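Side-chain contacts in inorganic pyrophosphatase (Thermus thermophilus, PDB 2PRD), which catalyses the hydrolysis of inorganic pyrophosphate to two phosphate ions, using magnesium as cofactor and assembling as a homohexamer: residues Asp116-Gln119 with Asp123-Glu126; Glu31-Pro34 with Ile39-Asp42; Leu93-Glu98 with Asp102-Gly107; Leu72-Tyr77 with Gln130-Phe135. All coordinates share one frame; numbering follows the deposited sequence.

In the fold
From the N terminus, contact 2 comes first: it closes the hairpin of strands 28-33 and 38-44 before any other contact opens. Strand 70-74 then starts contact 4, whose second half arrives only with helix 126-138. Inside that long loop lie two short closures in series: contact 3 pairs strands 84-97 and 101-109 as a hairpin, and contact 1 ties up the loop leading to the helix. Contacts 3 and 4 touch, because strand 70-74 lies beside strand 101-109 in one sheet and I132 also packs on L93. Contact 1 meets contact 4 where V124 packs on L74. Contact 2 stands apart, its centre about 31 Å from that of contact 1.

Contact 1: residues Asp116-Gln119 with Asp123-Glu126; sequences DHIQ and DVPE
The carboxylate of D123 comes end-on to the backbone N-H of Q119, its CB lying alongside CA of I118, and closes a small turn in the loop that joins strand 101-109 to helix 126-138. OD2 of D123 accepts a hydrogen bond from the backbone N of Q119 through its anti lone pair, modelled at 2.5 Å, too short to read much into, and another from the amide of D120. Its CG stands beside the backbone N (chi1 -65°), which brings the carboxylate back toward the earlier residues. Aspartate suits the place: a short side chain carrying an acceptor that gathers two successive amides. If an alanine stood here, those amides would probably lack this common acceptor and the turn would be freer to move.

Alongside the bond to Q119 is a small apolar contact. CG2 of I118 lies 3.8 Å from CG2 of V124 and 3.9 Å from CB of D123; both branched residues are buried. Next to V124, P125 holds the N-cap position of the helix, and it packs against H117 of a second subunit. Q119 bends back on its own segment, and its NE2 donates to O of D116 at 2.8 Å (N-H...O 162°).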
loop_
_atom_site.group_PDB
_atom_site.type_symbol
_atom_site.label_atom_id
_atom_site.label_comp_id
_atom_site.label_asym_id
_atom_site.label_seq_id
_atom_site.Cartn_x
_atom_site.Cartn_y
_atom_site.Cartn_z
ATOM N N ASP A 116 -21.918 -5.355 11.980
ATOM C CA ASP A 116 -23.221 -5.904 12.359
ATOM C C ASP A 116 -24.132 -4.889 13.005
ATOM O O ASP A 116 -25.356 -5.075 13.041
ATOM C CB ASP A 116 -23.063 -7.058 13.343
ATOM C CG ASP A 116 -22.749 -8.349 12.660
ATOM O OD1 ASP A 116 -22.791 -8.375 11.419
ATOM O OD2 ASP A 116 -22.408 -9.324 13.363
ATOM N N HIS A 117 -23.539 -3.835 13.507
ATOM C CA HIS A 117 -24.260 -2.765 14.192
ATOM C C HIS A 117 -24.926 -1.721 13.308
ATOM O O HIS A 117 -25.753 -0.914 13.790
ATOM C CB HIS A 117 -23.256 -2.094 15.155
ATOM C CG HIS A 117 -22.055 -1.563 14.405
ATOM N ND1 HIS A 117 -21.965 -0.187 14.199
ATOM C CD2 HIS A 117 -20.999 -2.155 13.798
ATOM C CE1 HIS A 117 -20.872 0.062 13.496
ATOM N NE2 HIS A 117 -20.275 -1.110 13.233
ATOM N N ILE A 118 -24.616 -1.685 12.020
ATOM C CA ILE A 118 -25.195 -0.772 11.035
ATOM C C ILE A 118 -26.386 -1.480 10.407
ATOM O O ILE A 118 -26.214 -2.404 9.641
ATOM C CB ILE A 118 -24.134 -0.374 9.994
ATOM C CG1 ILE A 118 -22.948 0.138 10.803
ATOM C CG2 ILE A 118 -24.773 0.715 9.151
ATOM C CD1 ILE A 118 -21.702 0.582 10.098
ATOM N N GLN A 119 -27.571 -1.049 10.861
ATOM C CA GLN A 119 -28.806 -1.688 10.440
ATOM C C GLN A 119 -29.762 -0.753 9.755
ATOM O O GLN A 119 -30.628 -1.218 8.974
ATOM C CB GLN A 119 -29.317 -2.489 11.650
ATOM C CG GLN A 119 -28.443 -3.646 12.142
ATOM C CD GLN A 119 -28.595 -5.024 11.548
ATOM O OE1 GLN A 119 -29.664 -5.476 11.061
ATOM N NE2 GLN A 119 -27.519 -5.879 11.544
ATOM N N ASP A 123 -27.700 4.743 11.560
ATOM C CA ASP A 123 -26.563 4.049 12.114
ATOM C C ASP A 123 -25.290 4.450 11.336
ATOM O O ASP A 123 -24.214 4.148 11.846
ATOM C CB ASP A 123 -26.667 2.544 12.057
ATOM C CG ASP A 123 -27.745 1.885 12.874
ATOM O OD1 ASP A 123 -28.071 2.422 13.932
ATOM O OD2 ASP A 123 -28.238 0.804 12.461
ATOM N N VAL A 124 -25.376 5.046 10.187
ATOM C CA VAL A 124 -24.120 5.445 9.458
ATOM C C VAL A 124 -23.753 6.738 10.125
ATOM O O VAL A 124 -24.642 7.623 10.147
ATOM C CB VAL A 124 -24.459 5.566 7.977
ATOM C CG1 VAL A 124 -23.299 6.163 7.195
ATOM C CG2 VAL A 124 -24.662 4.125 7.427
ATOM N N PRO A 125 -22.575 6.846 10.726
ATOM C CA PRO A 125 -22.202 8.057 11.456
ATOM C C PRO A 125 -22.386 9.281 10.582
ATOM O O PRO A 125 -22.083 9.182 9.365
ATOM C CB PRO A 125 -20.774 7.813 11.864
ATOM C CG PRO A 125 -20.378 6.453 11.463
ATOM C CD PRO A 125 -21.543 5.809 10.727
ATOM N N GLU A 126 -22.810 10.431 11.095
ATOM C CA GLU A 126 -22.925 11.573 10.175
ATOM C C GLU A 126 -21.624 12.128 9.608
ATOM O O GLU A 126 -21.696 12.912 8.614
ATOM C CB GLU A 126 -23.759 12.715 10.742
ATOM C CG GLU A 126 -24.666 13.279 9.618
ATOM C CD GLU A 126 -24.648 14.801 9.675
ATOM O OE1 GLU A 126 -24.046 15.302 10.660
ATOM O OE2 GLU A 126 -25.222 15.448 8.766
#

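Contact 2: residues Glu31-Pro34 with Ile39-Asp42; sequences EYDP and IKLD
E31 and K40 face each other as an antiparallel hydrogen-bonded pair: N of E31 donates to O of K40 and N of K40 to O of E31, each at 2.8 Å, the latter almost straight at 176°. One residue further on, Y32 and I39 form the non-hydrogen-bonded pair, and CD1 of I39 comes to the edge of the tyrosine ring, 4.0 Å from CD1 of Y32. On the E31 side of the ribbon, E31 stretches out beyond CG until its carboxylate lies stacked on that of D42, the two planes only 19° apart. OE2 of E31 is 3.4 Å from OD1 of D42, close for like charges. K40 bends so that its CE methylene meets the carboxylate of D33, 4.0 Å from OD2, while NZ makes a long, weak ion pair with E86 of a third subunit; OD1 of D33 holds the amide of L36 in the turn.

Further out, K29 makes a long, weak ion pair with E31, and the side chain of R43 lies near D42; these basic groups probably ease the crowding of acids. I39 packs on V83 of that third subunit. The whole is a beta hairpin of strands 28-33 and 38-44 that carries K29 and R43, both predicted to bind substrate; a sulfate bound near D42, probably from the crystallisation medium, is consistent with an anion-binding pocket beside these residues.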
loop_
_atom_site.group_PDB
_atom_site.type_symbol
_atom_site.label_atom_id
_atom_site.label_comp_id
_atom_site.label_asym_id
_atom_site.label_seq_id
_atom_site.Cartn_x
_atom_site.Cartn_y
_atom_site.Cartn_z
ATOM N N GLU A 31 -15.758 0.072 -14.683
ATOM C CA GLU A 31 -17.160 -0.287 -14.920
ATOM C C GLU A 31 -17.230 -1.641 -15.619
ATOM O O GLU A 31 -16.369 -1.827 -16.478
ATOM C CB GLU A 31 -17.709 0.609 -16.028
ATOM C CG GLU A 31 -18.264 1.906 -15.519
ATOM C CD GLU A 31 -18.786 2.712 -16.723
ATOM O OE1 GLU A 31 -18.656 2.092 -17.804
ATOM O OE2 GLU A 31 -19.220 3.854 -16.490
ATOM N N TYR A 32 -18.282 -2.376 -15.327
ATOM C CA TYR A 32 -18.427 -3.659 -16.032
ATOM C C TYR A 32 -19.148 -3.365 -17.343
ATOM O O TYR A 32 -20.145 -2.645 -17.328
ATOM C CB TYR A 32 -19.223 -4.635 -15.201
ATOM C CG TYR A 32 -19.506 -5.888 -15.986
ATOM C CD1 TYR A 32 -18.483 -6.809 -16.147
ATOM C CD2 TYR A 32 -20.750 -6.126 -16.567
ATOM C CE1 TYR A 32 -18.708 -7.986 -16.873
ATOM C CE2 TYR A 32 -20.979 -7.291 -17.296
ATOM C CZ TYR A 32 -19.944 -8.197 -17.435
ATOM O OH TYR A 32 -20.128 -9.386 -18.117
ATOM N N ASP A 33 -18.579 -3.845 -18.404
ATOM C CA ASP A 33 -19.033 -3.731 -19.766
ATOM C C ASP A 33 -19.566 -5.065 -20.303
ATOM O O ASP A 33 -18.796 -5.921 -20.750
ATOM C CB ASP A 33 -17.853 -3.291 -20.664
ATOM C CG ASP A 33 -18.410 -2.850 -22.021
ATOM O OD1 ASP A 33 -19.244 -3.588 -22.571
ATOM O OD2 ASP A 33 -18.045 -1.754 -22.504
ATOM N N PRO A 34 -20.883 -5.208 -20.273
ATOM C CA PRO A 34 -21.569 -6.407 -20.730
ATOM C C PRO A 34 -21.245 -6.779 -22.162
ATOM O O PRO A 34 -21.047 -7.981 -22.450
ATOM C CB PRO A 34 -23.020 -6.123 -20.449
ATOM C CG PRO A 34 -23.108 -4.599 -20.509
ATOM C CD PRO A 34 -21.840 -4.186 -19.763
ATOM N N ILE A 39 -14.184 -5.861 -17.259
ATOM C CA ILE A 39 -14.171 -4.564 -16.512
ATOM C C ILE A 39 -13.359 -3.609 -17.364
ATOM O O ILE A 39 -12.281 -3.994 -17.821
ATOM C CB ILE A 39 -13.648 -4.736 -15.092
ATOM C CG1 ILE A 39 -14.847 -4.865 -14.141
ATOM C CG2 ILE A 39 -12.864 -3.524 -14.592
ATOM C CD1 ILE A 39 -15.352 -6.176 -13.733
ATOM N N LYS A 40 -13.913 -2.426 -17.614
ATOM C CA LYS A 40 -13.197 -1.460 -18.421
ATOM C C LYS A 40 -12.940 -0.217 -17.579
ATOM O O LYS A 40 -13.715 0.015 -16.646
ATOM C CB LYS A 40 -14.118 -1.056 -19.579
ATOM C CG LYS A 40 -13.426 -0.099 -20.546
ATOM C CD LYS A 40 -14.314 0.102 -21.781
ATOM C CE LYS A 40 -15.416 1.119 -21.505
ATOM N NZ LYS A 40 -14.978 2.507 -21.850
ATOM N N LEU A 41 -11.935 0.546 -17.983
ATOM C CA LEU A 41 -11.717 1.791 -17.197
ATOM C C LEU A 41 -12.539 2.861 -17.894
ATOM O O LEU A 41 -12.301 3.136 -19.063
ATOM C CB LEU A 41 -10.262 2.190 -17.186
ATOM C CG LEU A 41 -10.074 3.556 -16.478
ATOM C CD1 LEU A 41 -9.757 3.187 -15.014
ATOM C CD2 LEU A 41 -8.992 4.333 -17.152
ATOM N N ASP A 42 -13.492 3.374 -17.134
ATOM C CA ASP A 42 -14.345 4.426 -17.708
ATOM C C ASP A 42 -13.544 5.706 -17.677
ATOM O O ASP A 42 -13.458 6.464 -18.661
ATOM C CB ASP A 42 -15.617 4.446 -16.861
ATOM C CG ASP A 42 -16.476 5.560 -17.450
ATOM O OD1 ASP A 42 -16.965 5.371 -18.593
ATOM O OD2 ASP A 42 -16.562 6.591 -16.770
#

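Contact 3: residues Leu93-Glu98 with Asp102-Gly107; sequences LLMEDE and DAKVIG
D102 lies side by side with M95, its OD2 4.1 Å from CG of M95, and its carbonyl O accepts the backbone N of M95 at 2.9 Å. M95 places CG between its backbone N and carbonyl carbon (chi1 50°); SD then faces K104, and the chain bends at its last torsion to turn CE toward L93 of its own strand. D102 is a predicted magnesium ligand, and another acid stands close by: OD2 of D97 is 4.3 Å from OD2 of D102, while OD1 of D97 takes the amide of G100 at the hairpin's end.

A103, on the opposite face of the sheet, is small enough to let CD2 of L94 settle 3.8 Å from its CB. K104 pairs with L93 through two backbone bonds; in the shorter, its N meets O of L93 at 2.7 Å. Its aliphatic chain then crosses M95 obliquely, CE resting 4.0 Å from SD, before NZ turns to OD2 of D102, 3.0 Å away on the syn side. NZ also bridges to D70 and reaches Y55 weakly. A methionine in place of K104 would probably leave D102 and D70 without their shared cationic partner. Beyond it, I106 lays CD1 loosely against CB of L93.

Lysine thus serves both settings, hydrocarbon against the sulfur and ammonium among acids. Its charge is likely to temper the repulsion between the carboxylates of D102 and D70 and help hold D102 in position at the predicted metal site.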
loop_
_atom_site.group_PDB
_atom_site.type_symbol
_atom_site.label_atom_id
_atom_site.label_comp_id
_atom_site.label_asym_id
_atom_site.label_seq_id
_atom_site.Cartn_x
_atom_site.Cartn_y
_atom_site.Cartn_z
ATOM N N LEU A 93 -29.451 7.088 -1.069
ATOM C CA LEU A 93 -28.899 8.409 -1.307
ATOM C C LEU A 93 -29.622 8.857 -2.597
ATOM O O LEU A 93 -29.534 8.218 -3.640
ATOM C CB LEU A 93 -27.392 8.500 -1.442
ATOM C CG LEU A 93 -26.799 9.861 -1.770
ATOM C CD1 LEU A 93 -27.195 10.887 -0.728
ATOM C CD2 LEU A 93 -25.285 9.774 -1.838
ATOM N N LEU A 94 -30.381 9.929 -2.435
ATOM C CA LEU A 94 -31.122 10.513 -3.576
ATOM C C LEU A 94 -30.262 11.624 -4.159
ATOM O O LEU A 94 -29.704 12.418 -3.378
ATOM C CB LEU A 94 -32.450 11.065 -3.080
ATOM C CG LEU A 94 -33.374 10.067 -2.393
ATOM C CD1 LEU A 94 -34.654 10.723 -1.954
ATOM C CD2 LEU A 94 -33.637 8.847 -3.260
ATOM N N MET A 95 -30.184 11.682 -5.475
ATOM C CA MET A 95 -29.426 12.748 -6.150
ATOM C C MET A 95 -29.969 13.017 -7.541
ATOM O O MET A 95 -30.729 12.201 -8.110
ATOM C CB MET A 95 -27.935 12.391 -6.139
ATOM C CG MET A 95 -27.579 10.997 -6.618
ATOM S SD MET A 95 -25.779 10.712 -6.661
ATOM C CE MET A 95 -25.357 11.323 -5.022
ATOM N N GLU A 96 -29.618 14.168 -8.078
ATOM C CA GLU A 96 -30.027 14.587 -9.433
ATOM C C GLU A 96 -28.687 14.769 -10.173
ATOM O O GLU A 96 -27.835 15.459 -9.597
ATOM C CB GLU A 96 -30.733 15.917 -9.506
ATOM C CG GLU A 96 -31.764 16.288 -8.483
ATOM C CD GLU A 96 -33.191 15.956 -8.855
ATOM O OE1 GLU A 96 -33.500 14.767 -9.089
ATOM O OE2 GLU A 96 -34.035 16.886 -8.924
ATOM N N ASP A 97 -28.565 14.153 -11.313
ATOM C CA ASP A 97 -27.308 14.295 -12.083
ATOM C C ASP A 97 -27.697 14.767 -13.477
ATOM O O ASP A 97 -28.894 14.926 -13.774
ATOM C CB ASP A 97 -26.460 13.039 -12.045
ATOM C CG ASP A 97 -27.150 11.941 -12.846
ATOM O OD1 ASP A 97 -28.361 12.154 -13.099
ATOM O OD2 ASP A 97 -26.519 10.942 -13.216
ATOM N N GLU A 98 -26.694 15.065 -14.269
ATOM C CA GLU A 98 -26.851 15.560 -15.643
ATOM C C GLU A 98 -28.064 14.923 -16.304
ATOM O O GLU A 98 -29.040 15.590 -16.656
ATOM C CB GLU A 98 -25.559 15.094 -16.378
ATOM C CG GLU A 98 -25.256 13.676 -15.847
ATOM C CD GLU A 98 -23.974 13.137 -16.429
ATOM O OE1 GLU A 98 -23.622 13.669 -17.507
ATOM O OE2 GLU A 98 -23.357 12.229 -15.826
ATOM N N ASP A 102 -31.857 10.112 -9.580
ATOM C CA ASP A 102 -31.081 8.882 -9.296
ATOM C C ASP A 102 -31.136 8.616 -7.801
ATOM O O ASP A 102 -31.340 9.571 -7.037
ATOM C CB ASP A 102 -29.695 9.181 -9.790
ATOM C CG ASP A 102 -28.680 8.078 -9.831
ATOM O OD1 ASP A 102 -28.990 6.872 -9.873
ATOM O OD2 ASP A 102 -27.482 8.485 -9.873
ATOM N N ALA A 103 -31.054 7.366 -7.424
ATOM C CA ALA A 103 -31.075 6.936 -6.031
ATOM C C ALA A 103 -29.994 5.856 -5.952
ATOM O O ALA A 103 -30.087 5.003 -6.846
ATOM C CB ALA A 103 -32.366 6.236 -5.642
ATOM N N LYS A 104 -29.095 5.978 -5.005
ATOM C CA LYS A 104 -28.055 4.905 -4.868
ATOM C C LYS A 104 -28.352 4.175 -3.586
ATOM O O LYS A 104 -28.813 4.838 -2.652
ATOM C CB LYS A 104 -26.675 5.610 -4.893
ATOM C CG LYS A 104 -26.520 6.147 -6.328
ATOM C CD LYS A 104 -25.131 6.590 -6.658
ATOM C CE LYS A 104 -24.936 7.046 -8.073
ATOM N NZ LYS A 104 -25.647 6.261 -9.114
ATOM N N VAL A 105 -28.127 2.872 -3.542
ATOM C CA VAL A 105 -28.361 2.079 -2.312
ATOM C C VAL A 105 -27.139 2.211 -1.411
ATOM O O VAL A 105 -26.037 2.377 -1.952
ATOM C CB VAL A 105 -28.658 0.636 -2.706
ATOM C CG1 VAL A 105 -28.577 -0.356 -1.560
ATOM C CG2 VAL A 105 -30.042 0.535 -3.379
ATOM N N ILE A 106 -27.281 2.278 -0.113
ATOM C CA ILE A 106 -26.172 2.401 0.837
ATOM C C ILE A 106 -26.174 1.025 1.516
ATOM O O ILE A 106 -27.241 0.600 1.973
ATOM C CB ILE A 106 -26.316 3.555 1.815
ATOM C CG1 ILE A 106 -26.371 4.911 1.074
ATOM C CG2 ILE A 106 -25.207 3.677 2.854
ATOM C CD1 ILE A 106 -25.101 5.079 0.259
ATOM N N GLY A 107 -25.025 0.322 1.518
ATOM C CA GLY A 107 -25.087 -0.987 2.195
ATOM C C GLY A 107 -23.806 -1.258 2.963
ATOM O O GLY A 107 -22.913 -0.418 2.933
#

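Contact 4: residues Leu72-Tyr77 with Gln130-Phe135; sequences LVLSTY and QEIQHF
L72 and I132 carry the apolar part, meeting tip to tip between a strand and a helix. CD2 of L72 is set among the side-chain carbons of I132, 3.8 Å from CG2, 3.9 Å from CD1 and 4.0 Å from CG1, so a single methyl touches all the outer carbons of the isoleucine. With CG of L72 opposite its backbone N (chi1 -155°), the methyls extend far enough to bridge backbones whose nearest CA atoms are 9.2 Å apart. CD2 of L74 adds a looser touch, 4.4 Å from CD1 of I132. Long, branched aliphatic residues suit this buried interface, because they reach from strand to helix without bringing polar atoms in.

The hydrogen bonds serve each partner separately. Within the helix, N of H134 donates to O of Q130 at 2.9 Å and N of F135 to O of E131 at 3.0 Å. Polar side chains of the helix pair with other subunits: the buried E131 forms a salt bridge with R114 of a second subunit, and Q130 a hydrogen bond with K145 of a fourth.

Among the aromatics, F135 stacks on Y139, a predicted substrate-binding residue, and meets Y51 with the planes steeply inclined.

In the fold, helix 126-138 packs against the curled sheet that forms the barrel-like core of this pyrophosphatase family. I132 faces that sheet: besides L72 and L74 of strand 70-74, it packs on L93 of strand 84-97 and on W155 of strand 150-156.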
loop_
_atom_site.group_PDB
_atom_site.type_symbol
_atom_site.label_atom_id
_atom_site.label_comp_id
_atom_site.label_asym_id
_atom_site.label_seq_id
_atom_site.Cartn_x
_atom_site.Cartn_y
_atom_site.Cartn_z
ATOM N N LEU A 72 -23.382 2.075 -2.915
ATOM C CA LEU A 72 -22.112 2.299 -2.210
ATOM C C LEU A 72 -22.030 1.457 -0.958
ATOM O O LEU A 72 -22.952 1.508 -0.145
ATOM C CB LEU A 72 -22.066 3.793 -1.885
ATOM C CG LEU A 72 -20.636 4.307 -1.720
ATOM C CD1 LEU A 72 -20.011 4.540 -3.093
ATOM C CD2 LEU A 72 -20.600 5.579 -0.910
ATOM N N VAL A 73 -20.997 0.638 -0.797
ATOM C CA VAL A 73 -20.851 -0.260 0.350
ATOM C C VAL A 73 -19.776 0.199 1.324
ATOM O O VAL A 73 -18.676 0.588 0.919
ATOM C CB VAL A 73 -20.440 -1.646 -0.162
ATOM C CG1 VAL A 73 -20.415 -2.728 0.913
ATOM C CG2 VAL A 73 -21.349 -2.082 -1.302
ATOM N N LEU A 74 -20.116 0.093 2.602
ATOM C CA LEU A 74 -19.196 0.442 3.694
ATOM C C LEU A 74 -18.450 -0.850 3.970
ATOM O O LEU A 74 -19.127 -1.886 4.204
ATOM C CB LEU A 74 -20.042 0.923 4.870
ATOM C CG LEU A 74 -20.954 2.107 4.566
ATOM C CD1 LEU A 74 -21.467 2.692 5.895
ATOM C CD2 LEU A 74 -20.200 3.166 3.792
ATOM N N SER A 75 -17.129 -0.882 3.891
ATOM C CA SER A 75 -16.398 -2.129 4.118
ATOM C C SER A 75 -15.236 -1.857 5.079
ATOM O O SER A 75 -14.917 -0.679 5.154
ATOM C CB SER A 75 -15.745 -2.618 2.808
ATOM O OG SER A 75 -15.200 -1.469 2.147
ATOM N N THR A 76 -14.741 -2.911 5.691
ATOM C CA THR A 76 -13.559 -2.813 6.551
ATOM C C THR A 76 -12.316 -2.705 5.670
ATOM O O THR A 76 -11.451 -1.859 5.962
ATOM C CB THR A 76 -13.357 -4.027 7.489
ATOM O OG1 THR A 76 -14.514 -4.003 8.362
ATOM C CG2 THR A 76 -12.160 -3.826 8.405
ATOM N N TYR A 77 -12.259 -3.478 4.629
ATOM C CA TYR A 77 -11.130 -3.491 3.672
ATOM C C TYR A 77 -11.706 -3.346 2.262
ATOM O O TYR A 77 -12.738 -3.985 1.976
ATOM C CB TYR A 77 -10.366 -4.818 3.764
ATOM C CG TYR A 77 -9.970 -5.322 5.120
ATOM C CD1 TYR A 77 -9.110 -4.565 5.925
ATOM C CD2 TYR A 77 -10.362 -6.578 5.591
ATOM C CE1 TYR A 77 -8.697 -5.005 7.174
ATOM C CE2 TYR A 77 -9.970 -6.989 6.845
ATOM C CZ TYR A 77 -9.131 -6.227 7.610
ATOM O OH TYR A 77 -8.712 -6.678 8.848
ATOM N N GLN A 130 -21.508 12.821 5.614
ATOM C CA GLN A 130 -21.128 14.133 5.047
ATOM C C GLN A 130 -20.019 13.974 3.991
ATOM O O GLN A 130 -19.897 14.778 3.053
ATOM C CB GLN A 130 -20.614 15.080 6.050
ATOM C CG GLN A 130 -21.103 15.916 7.129
ATOM C CD GLN A 130 -19.918 16.752 7.683
ATOM O OE1 GLN A 130 -20.198 17.938 7.930
ATOM N NE2 GLN A 130 -18.718 16.140 7.785
ATOM N N GLU A 131 -19.155 12.991 4.271
ATOM C CA GLU A 131 -18.042 12.658 3.381
ATOM C C GLU A 131 -18.614 12.156 2.067
ATOM O O GLU A 131 -18.181 12.575 0.979
ATOM C CB GLU A 131 -17.087 11.642 4.038
ATOM C CG GLU A 131 -15.828 11.400 3.173
ATOM C CD GLU A 131 -15.010 10.233 3.739
ATOM O OE1 GLU A 131 -15.634 9.424 4.434
ATOM O OE2 GLU A 131 -13.781 10.181 3.569
ATOM N N ILE A 132 -19.589 11.247 2.180
ATOM C CA ILE A 132 -20.250 10.697 0.959
ATOM C C ILE A 132 -20.905 11.788 0.148
ATOM O O ILE A 132 -20.627 11.989 -1.057
ATOM C CB ILE A 132 -21.190 9.533 1.282
ATOM C CG1 ILE A 132 -20.424 8.363 1.898
ATOM C CG2 ILE A 132 -21.888 9.085 -0.001
ATOM C CD1 ILE A 132 -21.192 7.265 2.573
ATOM N N GLN A 133 -21.769 12.585 0.792
ATOM C CA GLN A 133 -22.412 13.659 0.067
ATOM C C GLN A 133 -21.434 14.601 -0.585
ATOM O O GLN A 133 -21.623 15.019 -1.760
ATOM C CB GLN A 133 -23.295 14.422 1.098
ATOM C CG GLN A 133 -23.768 15.720 0.452
ATOM C CD GLN A 133 -24.992 16.235 1.194
ATOM O OE1 GLN A 133 -25.465 15.494 2.058
ATOM N NE2 GLN A 133 -25.450 17.429 0.858
ATOM N N HIS A 134 -20.408 14.988 0.195
ATOM C CA HIS A 134 -19.441 15.979 -0.376
ATOM C C HIS A 134 -18.725 15.365 -1.555
ATOM O O HIS A 134 -18.332 16.041 -2.517
ATOM C CB HIS A 134 -18.590 16.549 0.739
ATOM C CG HIS A 134 -17.390 17.353 0.331
ATOM N ND1 HIS A 134 -16.158 16.744 0.141
ATOM C CD2 HIS A 134 -17.160 18.631 0.067
ATOM C CE1 HIS A 134 -15.260 17.631 -0.212
ATOM N NE2 HIS A 134 -15.868 18.812 -0.283
ATOM N N PHE A 135 -18.577 14.038 -1.584
ATOM C CA PHE A 135 -17.890 13.371 -2.705
ATOM C C PHE A 135 -18.669 13.536 -3.983
ATOM O O PHE A 135 -18.175 14.019 -5.027
ATOM C CB PHE A 135 -17.583 11.896 -2.398
ATOM C CG PHE A 135 -17.141 11.120 -3.615
ATOM C CD1 PHE A 135 -15.843 11.130 -4.037
ATOM C CD2 PHE A 135 -18.058 10.378 -4.333
ATOM C CE1 PHE A 135 -15.462 10.401 -5.161
ATOM C CE2 PHE A 135 -17.722 9.663 -5.453
ATOM C CZ PHE A 135 -16.399 9.653 -5.872
#